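Local coordinates for protein putative aldolase (PDB 3DXI) that is of undetermined function but has the closed eight-stranded parallel barrel of the TIM-barrel aldolase-like proteins, at residues Leu41-Pro49 with Phe57-Leu68; Ile113-Lys124 with Lys149-Asp158. All coordinates share one frame; numbering follows the deposited sequence.

Contact 1 (Leu41-Pro49 with Phe57-Leu68); sequences LEVGYRNKP and FGYTPVSVLKHL
Residues 44-46, at the carboxyl end of the barrel strand, run past Phe-57, Gly-58 and Tyr-59 of the short, weakly bonded helical turn ending at Tyr-59, and Thr-60 after it, the CA atoms of Gly-44 and Phe-57 4.8 Å apart. Tyr-45 is gripped at both backbone polar atoms: its N gives a nearly straight bond (170°) to Phe-57 O at 3.0 Å, and its O receives the hydroxyl of Thr-60, OG1 to O 2.7 Å. That hydroxyl stands beside the backbone N of Thr-60, leaving CG2 to cross Val-43 CG2. Gly-44, with no side chain, lets its CA lie 3.4 Å from Phe-57 O and 3.5 Å from Thr-60 OG1. The Arg-46 chain, bent at chi2 (-67°) and chi3 (-77°), folds back so that NH1 reaches Thr-60 O at 3.0 Å, the acceptor near the guanidinium plane while the donor stands above the carbonyl plane; NE is held by Leu-93 O. A water accepts from Asn-47 N and donates to Tyr-59 O. The Tyr-59 ring turns its edge to the backbone of 47-49, its OH hydrogen-bonded to Ser-50 N. Further back, Val-43 and Leu-68 meet tip to tip, CG1 to CD1 4.1 Å, and Val-43 CG2 lies against Leu-65 CD2. Strand 40-45, helix 62-71 and the paired strand 75-81 form a beta-alpha-beta unit of the barrel, with helix 23-34 touching Phe-57 and Leu-68.

Contact 2 (Ile113-Lys124 with Lys149-Asp158); sequences IDRAIVLAKAIK and KLKAIDKIAD
Lys-124, on the last turn of helix 113-124, reaches across to the loop leading into strand 159-163, where its NZ makes a weak hydrogen bond to Ile-156 O at 3.3 Å. Lys-124 NZ lies 3.8 Å from Asp-158 OD2, a long salt bridge; that oxygen also accepts from Val-130 N, so the carboxylate is tied to a barrel strand as well as drawn to the lysine. Bends at chi2 (67°) and chi4 (-53°) bring the lysine end back over the loop, with CE closer than NZ to the carboxylate. At the other end of the helix Asp-114 OD2 and Lys-149 NZ form a second long pair, at 4.0 Å, in which the extended lysine crosses the aspartate at about a right angle. Both pairs are probably modest in strength. At the end of the 3-10 segment 149-153, Ile-153 O accepts from Ile-156 N and Ala-157 N. Between the two charged ends the contact is apolar: Ile-117 CD1 sits against Ala-152 CB at 3.8 Å and also meets Ile-153 CG2, while Ile-156 CG2 presses tightly on Ala-120 CB at 3.5 Å. Ala-120 and Ile-153 also touch Phe-132 of strand 129-134. The 149-158 segment therefore takes the place beside helix 113-124 on the barrel exterior, over strand 129-134, while helix 90-94 packs against that helix through Leu-119, Ala-122 and Ile-123.

Overall arrangement
Both contacts belong to one eight-stranded parallel barrel and follow one another along the chain, contact 1 closing before contact 2 opens. Their centres lie about 23 Å apart, and their nearest atoms, about 9 Å apart, do not touch. Contact 1 joins the end of the second barrel strand, 40-45, and its following loop to the chain outside, before strand 75-81; contact 2 lies further round, in the outer layer, where helix 113-124, after strand 103-108, meets the connection between strands 129-134 and 159-163. The closed sheet links them through strands 75-81 and 103-108. Each lies in a different sector of the barrel's surroundings.

Contact 1 (Leu41-Pro49 with Phe57-Leu68)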
loop_
_atom_site.group_PDB
_atom_site.type_symbol
_atom_site.label_atom_id
_atom_site.label_comp_id
_atom_site.label_asym_id
_atom_site.label_seq_id
_atom_site.Cartn_x
_atom_site.Cartn_y
_atom_site.Cartn_z
ATOM N N LEU A 41 2.225 20.892 -11.524
ATOM C CA LEU A 41 2.214 19.808 -12.489
ATOM C C LEU A 41 3.582 19.772 -13.165
ATOM O O LEU A 41 3.951 20.712 -13.866
ATOM C CB LEU A 41 1.138 20.036 -13.556
ATOM C CG LEU A 41 -0.294 20.379 -13.135
ATOM C CD1 LEU A 41 -1.146 20.545 -14.383
ATOM C CD2 LEU A 41 -0.862 19.283 -12.244
ATOM N N GLU A 42 4.338 18.703 -12.933
ATOM C CA GLU A 42 5.644 18.551 -13.563
ATOM C C GLU A 42 5.345 17.679 -14.770
ATOM O O GLU A 42 5.180 16.464 -14.651
ATOM C CB GLU A 42 6.613 17.854 -12.621
ATOM C CG GLU A 42 8.006 17.731 -13.172
ATOM C CD GLU A 42 8.956 17.213 -12.132
ATOM O OE1 GLU A 42 8.692 16.113 -11.599
ATOM O OE2 GLU A 42 9.958 17.903 -11.842
ATOM N N VAL A 43 5.282 18.319 -15.932
ATOM C CA VAL A 43 4.909 17.661 -17.175
ATOM C C VAL A 43 5.983 16.946 -17.981
ATOM O O VAL A 43 5.662 16.195 -18.910
ATOM C CB VAL A 43 4.203 18.672 -18.095
ATOM C CG1 VAL A 43 2.992 19.271 -17.368
ATOM C CG2 VAL A 43 5.178 19.773 -18.496
ATOM N N GLY A 44 7.250 17.170 -17.651
ATOM C CA GLY A 44 8.296 16.504 -18.403
ATOM C C GLY A 44 9.696 17.023 -18.177
ATOM O O GLY A 44 9.944 17.830 -17.281
ATOM N N TYR A 45 10.612 16.544 -19.009
ATOM C CA TYR A 45 12.017 16.919 -18.952
ATOM C C TYR A 45 12.366 17.869 -20.086
ATOM O O TYR A 45 11.625 17.991 -21.068
ATOM C CB TYR A 45 12.904 15.678 -19.127
ATOM C CG TYR A 45 12.891 14.680 -17.987
ATOM C CD1 TYR A 45 13.762 14.822 -16.908
ATOM C CD2 TYR A 45 12.019 13.591 -17.996
ATOM C CE1 TYR A 45 13.770 13.901 -15.860
ATOM C CE2 TYR A 45 12.013 12.657 -16.948
ATOM C CZ TYR A 45 12.895 12.824 -15.887
ATOM O OH TYR A 45 12.909 11.928 -14.851
ATOM N N ARG A 46 13.498 18.546 -19.921
ATOM C CA ARG A 46 14.071 19.402 -20.946
ATOM C C ARG A 46 15.416 18.673 -21.076
ATOM O O ARG A 46 16.052 18.362 -20.072
ATOM C CB ARG A 46 14.262 20.844 -20.459
ATOM C CG ARG A 46 13.002 21.717 -20.504
ATOM C CD ARG A 46 12.524 22.009 -21.933
ATOM N NE ARG A 46 13.318 23.035 -22.615
ATOM C CZ ARG A 46 13.103 23.443 -23.868
ATOM N NH1 ARG A 46 12.113 22.916 -24.584
ATOM N NH2 ARG A 46 13.886 24.366 -24.418
ATOM N N ASN A 47 15.833 18.367 -22.296
ATOM C CA ASN A 47 17.074 17.628 -22.497
ATOM C C ASN A 47 17.851 18.074 -23.715
ATOM O O ASN A 47 17.317 18.725 -24.604
ATOM C CB ASN A 47 16.775 16.134 -22.696
ATOM C CG ASN A 47 16.916 15.316 -21.427
ATOM O OD1 ASN A 47 15.954 14.698 -20.968
ATOM N ND2 ASN A 47 18.119 15.283 -20.868
ATOM N N LYS A 48 19.121 17.695 -23.742
ATOM C CA LYS A 48 19.982 17.961 -24.882
ATOM C C LYS A 48 19.735 16.717 -25.740
ATOM O O LYS A 48 19.180 15.739 -25.254
ATOM C CB LYS A 48 21.441 18.049 -24.431
ATOM C CG LYS A 48 21.723 19.275 -23.558
ATOM C CD LYS A 48 23.182 19.346 -23.100
ATOM C CE LYS A 48 23.525 18.242 -22.116
ATOM N NZ LYS A 48 24.897 18.414 -21.539
ATOM N N PRO A 49 20.119 16.736 -27.024
ATOM C CA PRO A 49 19.879 15.546 -27.853
ATOM C C PRO A 49 20.407 14.246 -27.245
ATOM O O PRO A 49 21.595 14.122 -26.944
ATOM C CB PRO A 49 20.560 15.908 -29.166
ATOM C CG PRO A 49 20.344 17.395 -29.236
ATOM C CD PRO A 49 20.678 17.834 -27.829
ATOM N N PHE A 57 7.700 14.362 -24.277
ATOM C CA PHE A 57 7.922 14.869 -22.927
ATOM C C PHE A 57 9.277 14.591 -22.286
ATOM O O PHE A 57 9.466 14.771 -21.083
ATOM C CB PHE A 57 6.756 14.433 -22.041
ATOM C CG PHE A 57 5.455 15.080 -22.440
ATOM C CD1 PHE A 57 5.167 16.388 -22.054
ATOM C CD2 PHE A 57 4.566 14.423 -23.286
ATOM C CE1 PHE A 57 4.021 17.033 -22.507
ATOM C CE2 PHE A 57 3.412 15.062 -23.747
ATOM C CZ PHE A 57 3.143 16.369 -23.357
ATOM N N GLY A 58 10.222 14.176 -23.118
ATOM C CA GLY A 58 11.578 13.956 -22.660
ATOM C C GLY A 58 12.307 15.237 -23.030
ATOM O O GLY A 58 13.365 15.559 -22.485
ATOM N N TYR A 59 11.703 15.978 -23.960
ATOM C CA TYR A 59 12.237 17.249 -24.459
ATOM C C TYR A 59 11.296 18.420 -24.168
ATOM O O TYR A 59 11.731 19.572 -24.132
ATOM C CB TYR A 59 12.463 17.174 -25.975
ATOM C CG TYR A 59 13.578 16.246 -26.396
ATOM C CD1 TYR A 59 14.912 16.586 -26.178
ATOM C CD2 TYR A 59 13.299 15.015 -26.995
ATOM C CE1 TYR A 59 15.937 15.731 -26.539
ATOM C CE2 TYR A 59 14.325 14.147 -27.360
ATOM C CZ TYR A 59 15.638 14.514 -27.128
ATOM O OH TYR A 59 16.654 13.669 -27.489
ATOM N N THR A 60 10.014 18.116 -23.976
ATOM C CA THR A 60 8.984 19.117 -23.695
ATOM C C THR A 60 9.217 20.418 -24.478
ATOM O O THR A 60 9.561 21.458 -23.915
ATOM C CB THR A 60 8.909 19.423 -22.182
ATOM O OG1 THR A 60 8.971 18.194 -21.446
ATOM C CG2 THR A 60 7.581 20.116 -21.837
ATOM N N PRO A 61 9.018 20.370 -25.804
ATOM C CA PRO A 61 9.209 21.535 -26.673
ATOM C C PRO A 61 8.323 22.735 -26.337
ATOM O O PRO A 61 7.267 22.593 -25.720
ATOM C CB PRO A 61 8.919 20.972 -28.066
ATOM C CG PRO A 61 7.918 19.908 -27.793
ATOM C CD PRO A 61 8.495 19.228 -26.574
ATOM N N VAL A 62 8.767 23.916 -26.756
ATOM C CA VAL A 62 8.035 25.155 -26.532
ATOM C C VAL A 62 6.598 25.091 -27.049
ATOM O O VAL A 62 5.671 25.511 -26.363
ATOM C CB VAL A 62 8.758 26.343 -27.212
ATOM C CG1 VAL A 62 7.887 27.595 -27.165
ATOM C CG2 VAL A 62 10.088 26.594 -26.521
ATOM N N SER A 63 6.415 24.567 -28.260
ATOM C CA SER A 63 5.084 24.470 -28.841
ATOM C C SER A 63 4.116 23.782 -27.881
ATOM O O SER A 63 2.985 24.230 -27.707
ATOM C CB SER A 63 5.131 23.717 -30.178
ATOM O OG SER A 63 5.666 22.410 -30.030
ATOM N N VAL A 64 4.562 22.701 -27.249
ATOM C CA VAL A 64 3.717 21.979 -26.307
ATOM C C VAL A 64 3.451 22.809 -25.049
ATOM O O VAL A 64 2.319 22.888 -24.573
ATOM C CB VAL A 64 4.358 20.632 -25.898
ATOM C CG1 VAL A 64 3.532 19.967 -24.797
ATOM C CG2 VAL A 64 4.448 19.715 -27.111
ATOM N N LEU A 65 4.494 23.438 -24.522
ATOM C CA LEU A 65 4.355 24.250 -23.321
ATOM C C LEU A 65 3.403 25.439 -23.494
ATOM O O LEU A 65 2.697 25.808 -22.556
ATOM C CB LEU A 65 5.736 24.726 -22.844
ATOM C CG LEU A 65 6.626 23.600 -22.290
ATOM C CD1 LEU A 65 8.024 24.109 -22.037
ATOM C CD2 LEU A 65 6.013 23.047 -21.005
ATOM N N LYS A 66 3.375 26.037 -24.682
ATOM C CA LYS A 66 2.482 27.166 -24.930
ATOM C C LYS A 66 1.029 26.717 -24.824
ATOM O O LYS A 66 0.180 27.442 -24.301
ATOM C CB LYS A 66 2.720 27.756 -26.320
ATOM C CG LYS A 66 3.981 28.578 -26.448
ATOM C CD LYS A 66 4.107 29.130 -27.861
ATOM C CE LYS A 66 5.329 30.023 -27.996
ATOM N NZ LYS A 66 5.436 30.571 -29.375
ATOM N N HIS A 67 0.751 25.524 -25.342
ATOM C CA HIS A 67 -0.586 24.946 -25.304
ATOM C C HIS A 67 -0.986 24.624 -23.861
ATOM O O HIS A 67 -2.056 25.018 -23.395
ATOM C CB HIS A 67 -0.617 23.670 -26.151
ATOM C CG HIS A 67 -1.902 22.909 -26.058
ATOM N ND1 HIS A 67 -3.114 23.450 -26.426
ATOM C CD2 HIS A 67 -2.162 21.646 -25.644
ATOM C CE1 HIS A 67 -4.068 22.552 -26.242
ATOM N NE2 HIS A 67 -3.516 21.449 -25.768
ATOM N N LEU A 68 -0.120 23.907 -23.156
ATOM C CA LEU A 68 -0.386 23.538 -21.768
ATOM C C LEU A 68 -0.569 24.776 -20.893
ATOM O O LEU A 68 -1.456 24.821 -20.039
ATOM C CB LEU A 68 0.763 22.688 -21.214
ATOM C CG LEU A 68 1.077 21.380 -21.952
ATOM C CD1 LEU A 68 2.128 20.608 -21.165
ATOM C CD2 LEU A 68 -0.189 20.537 -22.114
HETATM O O HOH W 1 14.378 19.807 -24.092
#

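Contact 2 (Ile113-Lys124 with Lys149-Asp158)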
loop_
_atom_site.group_PDB
_atom_site.type_symbol
_atom_site.label_atom_id
_atom_site.label_comp_id
_atom_site.label_asym_id
_atom_site.label_seq_id
_atom_site.Cartn_x
_atom_site.Cartn_y
_atom_site.Cartn_z
ATOM N N ILE A 113 25.684 17.790 -4.665
ATOM C CA ILE A 113 24.904 18.922 -4.175
ATOM C C ILE A 113 25.568 20.282 -4.441
ATOM O O ILE A 113 24.903 21.218 -4.887
ATOM C CB ILE A 113 24.595 18.762 -2.654
ATOM C CG1 ILE A 113 23.517 19.763 -2.229
ATOM C CG2 ILE A 113 25.857 18.935 -1.831
ATOM C CD1 ILE A 113 22.172 19.519 -2.894
ATOM N N ASP A 114 26.871 20.393 -4.187
ATOM C CA ASP A 114 27.565 21.659 -4.408
ATOM C C ASP A 114 27.549 22.091 -5.871
ATOM O O ASP A 114 27.407 23.273 -6.170
ATOM C CB ASP A 114 29.014 21.595 -3.908
ATOM C CG ASP A 114 29.118 21.619 -2.387
ATOM O OD1 ASP A 114 28.340 22.350 -1.737
ATOM O OD2 ASP A 114 29.994 20.918 -1.837
ATOM N N ARG A 115 27.698 21.137 -6.785
ATOM C CA ARG A 115 27.686 21.453 -8.209
ATOM C C ARG A 115 26.267 21.860 -8.609
ATOM O O ARG A 115 26.070 22.734 -9.456
ATOM C CB ARG A 115 28.128 20.234 -9.024
ATOM C CG ARG A 115 28.456 20.539 -10.474
ATOM C CD ARG A 115 28.200 19.320 -11.345
ATOM N NE ARG A 115 28.972 18.160 -10.929
ATOM C CZ ARG A 115 28.586 16.899 -11.105
ATOM N NH1 ARG A 115 27.423 16.626 -11.683
ATOM N NH2 ARG A 115 29.374 15.906 -10.720
ATOM N N ALA A 116 25.279 21.225 -7.987
ATOM C CA ALA A 116 23.877 21.529 -8.274
ATOM C C ALA A 116 23.519 22.940 -7.804
ATOM O O ALA A 116 22.684 23.610 -8.416
ATOM C CB ALA A 116 22.963 20.500 -7.602
ATOM N N ILE A 117 24.153 23.389 -6.721
ATOM C CA ILE A 117 23.892 24.727 -6.189
ATOM C C ILE A 117 24.342 25.796 -7.182
ATOM O O ILE A 117 23.725 26.857 -7.293
ATOM C CB ILE A 117 24.606 24.945 -4.825
ATOM C CG1 ILE A 117 23.968 24.040 -3.767
ATOM C CG2 ILE A 117 24.517 26.423 -4.408
ATOM C CD1 ILE A 117 24.661 24.062 -2.420
ATOM N N VAL A 118 25.423 25.504 -7.901
ATOM C CA VAL A 118 25.953 26.410 -8.910
ATOM C C VAL A 118 24.921 26.517 -10.029
ATOM O O VAL A 118 24.635 27.600 -10.536
ATOM C CB VAL A 118 27.275 25.864 -9.506
ATOM C CG1 VAL A 118 27.693 26.709 -10.704
ATOM C CG2 VAL A 118 28.371 25.846 -8.432
ATOM N N LEU A 119 24.367 25.373 -10.410
ATOM C CA LEU A 119 23.363 25.313 -11.464
ATOM C C LEU A 119 22.117 26.076 -11.012
ATOM O O LEU A 119 21.610 26.948 -11.731
ATOM C CB LEU A 119 23.013 23.851 -11.752
ATOM C CG LEU A 119 22.185 23.520 -12.993
ATOM C CD1 LEU A 119 22.949 23.935 -14.245
ATOM C CD2 LEU A 119 21.894 22.021 -13.018
ATOM N N ALA A 120 21.642 25.751 -9.811
ATOM C CA ALA A 120 20.454 26.387 -9.242
ATOM C C ALA A 120 20.578 27.901 -9.235
ATOM O O ALA A 120 19.653 28.608 -9.624
ATOM C CB ALA A 120 20.221 25.883 -7.830
ATOM N N LYS A 121 21.729 28.393 -8.785
ATOM C CA LYS A 121 21.984 29.825 -8.723
ATOM C C LYS A 121 21.773 30.464 -10.092
ATOM O O LYS A 121 21.138 31.515 -10.203
ATOM C CB LYS A 121 23.415 30.069 -8.238
ATOM C CG LYS A 121 23.665 31.462 -7.697
ATOM C CD LYS A 121 24.928 31.473 -6.844
ATOM C CE LYS A 121 25.060 32.769 -6.057
ATOM N NZ LYS A 121 26.119 32.656 -5.011
ATOM N N ALA A 122 22.296 29.823 -11.136
ATOM C CA ALA A 122 22.147 30.338 -12.496
ATOM C C ALA A 122 20.683 30.314 -12.954
ATOM O O ALA A 122 20.212 31.244 -13.604
ATOM C CB ALA A 122 23.013 29.523 -13.460
ATOM N N ILE A 123 19.968 29.245 -12.619
ATOM C CA ILE A 123 18.562 29.127 -13.001
ATOM C C ILE A 123 17.737 30.223 -12.327
ATOM O O ILE A 123 16.784 30.750 -12.904
ATOM C CB ILE A 123 17.984 27.746 -12.597
ATOM C CG1 ILE A 123 18.665 26.633 -13.401
ATOM C CG2 ILE A 123 16.483 27.718 -12.835
ATOM C CD1 ILE A 123 18.231 25.231 -13.000
ATOM N N LYS A 124 18.120 30.576 -11.105
ATOM C CA LYS A 124 17.399 31.596 -10.358
ATOM C C LYS A 124 17.493 32.981 -10.999
ATOM O O LYS A 124 16.554 33.776 -10.910
ATOM C CB LYS A 124 17.911 31.653 -8.920
ATOM C CG LYS A 124 16.854 32.099 -7.933
ATOM C CD LYS A 124 15.747 31.053 -7.831
ATOM C CE LYS A 124 14.545 31.602 -7.092
ATOM N NZ LYS A 124 14.955 32.155 -5.774
ATOM N N LYS A 149 25.606 21.268 4.238
ATOM C CA LYS A 149 25.748 21.894 2.930
ATOM C C LYS A 149 24.431 22.471 2.431
ATOM O O LYS A 149 24.386 23.080 1.358
ATOM C CB LYS A 149 26.263 20.875 1.908
ATOM C CG LYS A 149 27.638 20.315 2.233
ATOM C CD LYS A 149 28.082 19.293 1.200
ATOM C CE LYS A 149 29.459 18.744 1.545
ATOM N NZ LYS A 149 29.962 17.755 0.545
ATOM N N LEU A 150 23.362 22.280 3.201
ATOM C CA LEU A 150 22.054 22.770 2.791
ATOM C C LEU A 150 21.824 24.244 3.090
ATOM O O LEU A 150 20.948 24.866 2.491
ATOM C CB LEU A 150 20.945 21.927 3.431
ATOM C CG LEU A 150 20.962 20.430 3.104
ATOM C CD1 LEU A 150 19.710 19.783 3.672
ATOM C CD2 LEU A 150 21.026 20.213 1.594
ATOM N N LYS A 151 22.597 24.820 4.003
ATOM C CA LYS A 151 22.404 26.232 4.300
ATOM C C LYS A 151 22.677 27.084 3.061
ATOM O O LYS A 151 22.115 28.170 2.907
ATOM C CB LYS A 151 23.316 26.693 5.438
ATOM C CG LYS A 151 23.138 28.174 5.750
ATOM C CD LYS A 151 23.918 28.621 6.976
ATOM C CE LYS A 151 23.758 30.119 7.204
ATOM N NZ LYS A 151 24.444 30.565 8.454
ATOM N N ALA A 152 23.530 26.584 2.174
ATOM C CA ALA A 152 23.881 27.313 0.958
ATOM C C ALA A 152 22.729 27.465 -0.043
ATOM O O ALA A 152 22.837 28.224 -1.008
ATOM C CB ALA A 152 25.075 26.637 0.280
ATOM N N ILE A 153 21.625 26.757 0.182
ATOM C CA ILE A 153 20.488 26.839 -0.731
ATOM C C ILE A 153 19.383 27.771 -0.243
ATOM O O ILE A 153 18.400 27.993 -0.948
ATOM C CB ILE A 153 19.872 25.442 -0.986
ATOM C CG1 ILE A 153 19.029 24.998 0.212
ATOM C CG2 ILE A 153 20.972 24.430 -1.220
ATOM C CD1 ILE A 153 18.225 23.722 -0.044
ATOM N N ASP A 154 19.550 28.325 0.954
ATOM C CA ASP A 154 18.549 29.215 1.541
ATOM C C ASP A 154 18.023 30.354 0.670
ATOM O O ASP A 154 16.838 30.690 0.744
ATOM C CB ASP A 154 19.061 29.796 2.863
ATOM C CG ASP A 154 18.988 28.802 4.002
ATOM O OD1 ASP A 154 18.209 27.829 3.897
ATOM O OD2 ASP A 154 19.696 28.997 5.010
ATOM N N LYS A 155 18.885 30.955 -0.146
ATOM C CA LYS A 155 18.450 32.054 -1.003
ATOM C C LYS A 155 18.102 31.629 -2.429
ATOM O O LYS A 155 17.630 32.445 -3.221
ATOM C CB LYS A 155 19.521 33.151 -1.054
ATOM C CG LYS A 155 19.374 34.235 0.005
ATOM C CD LYS A 155 19.422 33.661 1.406
ATOM C CE LYS A 155 19.242 34.750 2.454
ATOM N NZ LYS A 155 19.283 34.190 3.837
ATOM N N ILE A 156 18.322 30.356 -2.749
ATOM C CA ILE A 156 18.043 29.851 -4.088
ATOM C C ILE A 156 16.843 28.915 -4.184
ATOM O O ILE A 156 15.929 29.140 -4.975
ATOM C CB ILE A 156 19.255 29.093 -4.672
ATOM C CG1 ILE A 156 20.466 30.021 -4.780
ATOM C CG2 ILE A 156 18.907 28.543 -6.048
ATOM C CD1 ILE A 156 21.278 30.113 -3.520
ATOM N N ALA A 157 16.854 27.859 -3.386
ATOM C CA ALA A 157 15.779 26.879 -3.414
ATOM C C ALA A 157 14.396 27.419 -3.061
ATOM O O ALA A 157 14.247 28.238 -2.158
ATOM C CB ALA A 157 16.123 25.710 -2.490
ATOM N N ASP A 158 13.396 26.956 -3.808
ATOM C CA ASP A 158 12.004 27.307 -3.575
ATOM C C ASP A 158 11.359 26.026 -3.072
ATOM O O ASP A 158 10.232 26.018 -2.583
ATOM C CB ASP A 158 11.345 27.754 -4.873
ATOM C CG ASP A 158 11.788 29.132 -5.288
ATOM O OD1 ASP A 158 11.330 30.100 -4.649
ATOM O OD2 ASP A 158 12.600 29.247 -6.231
#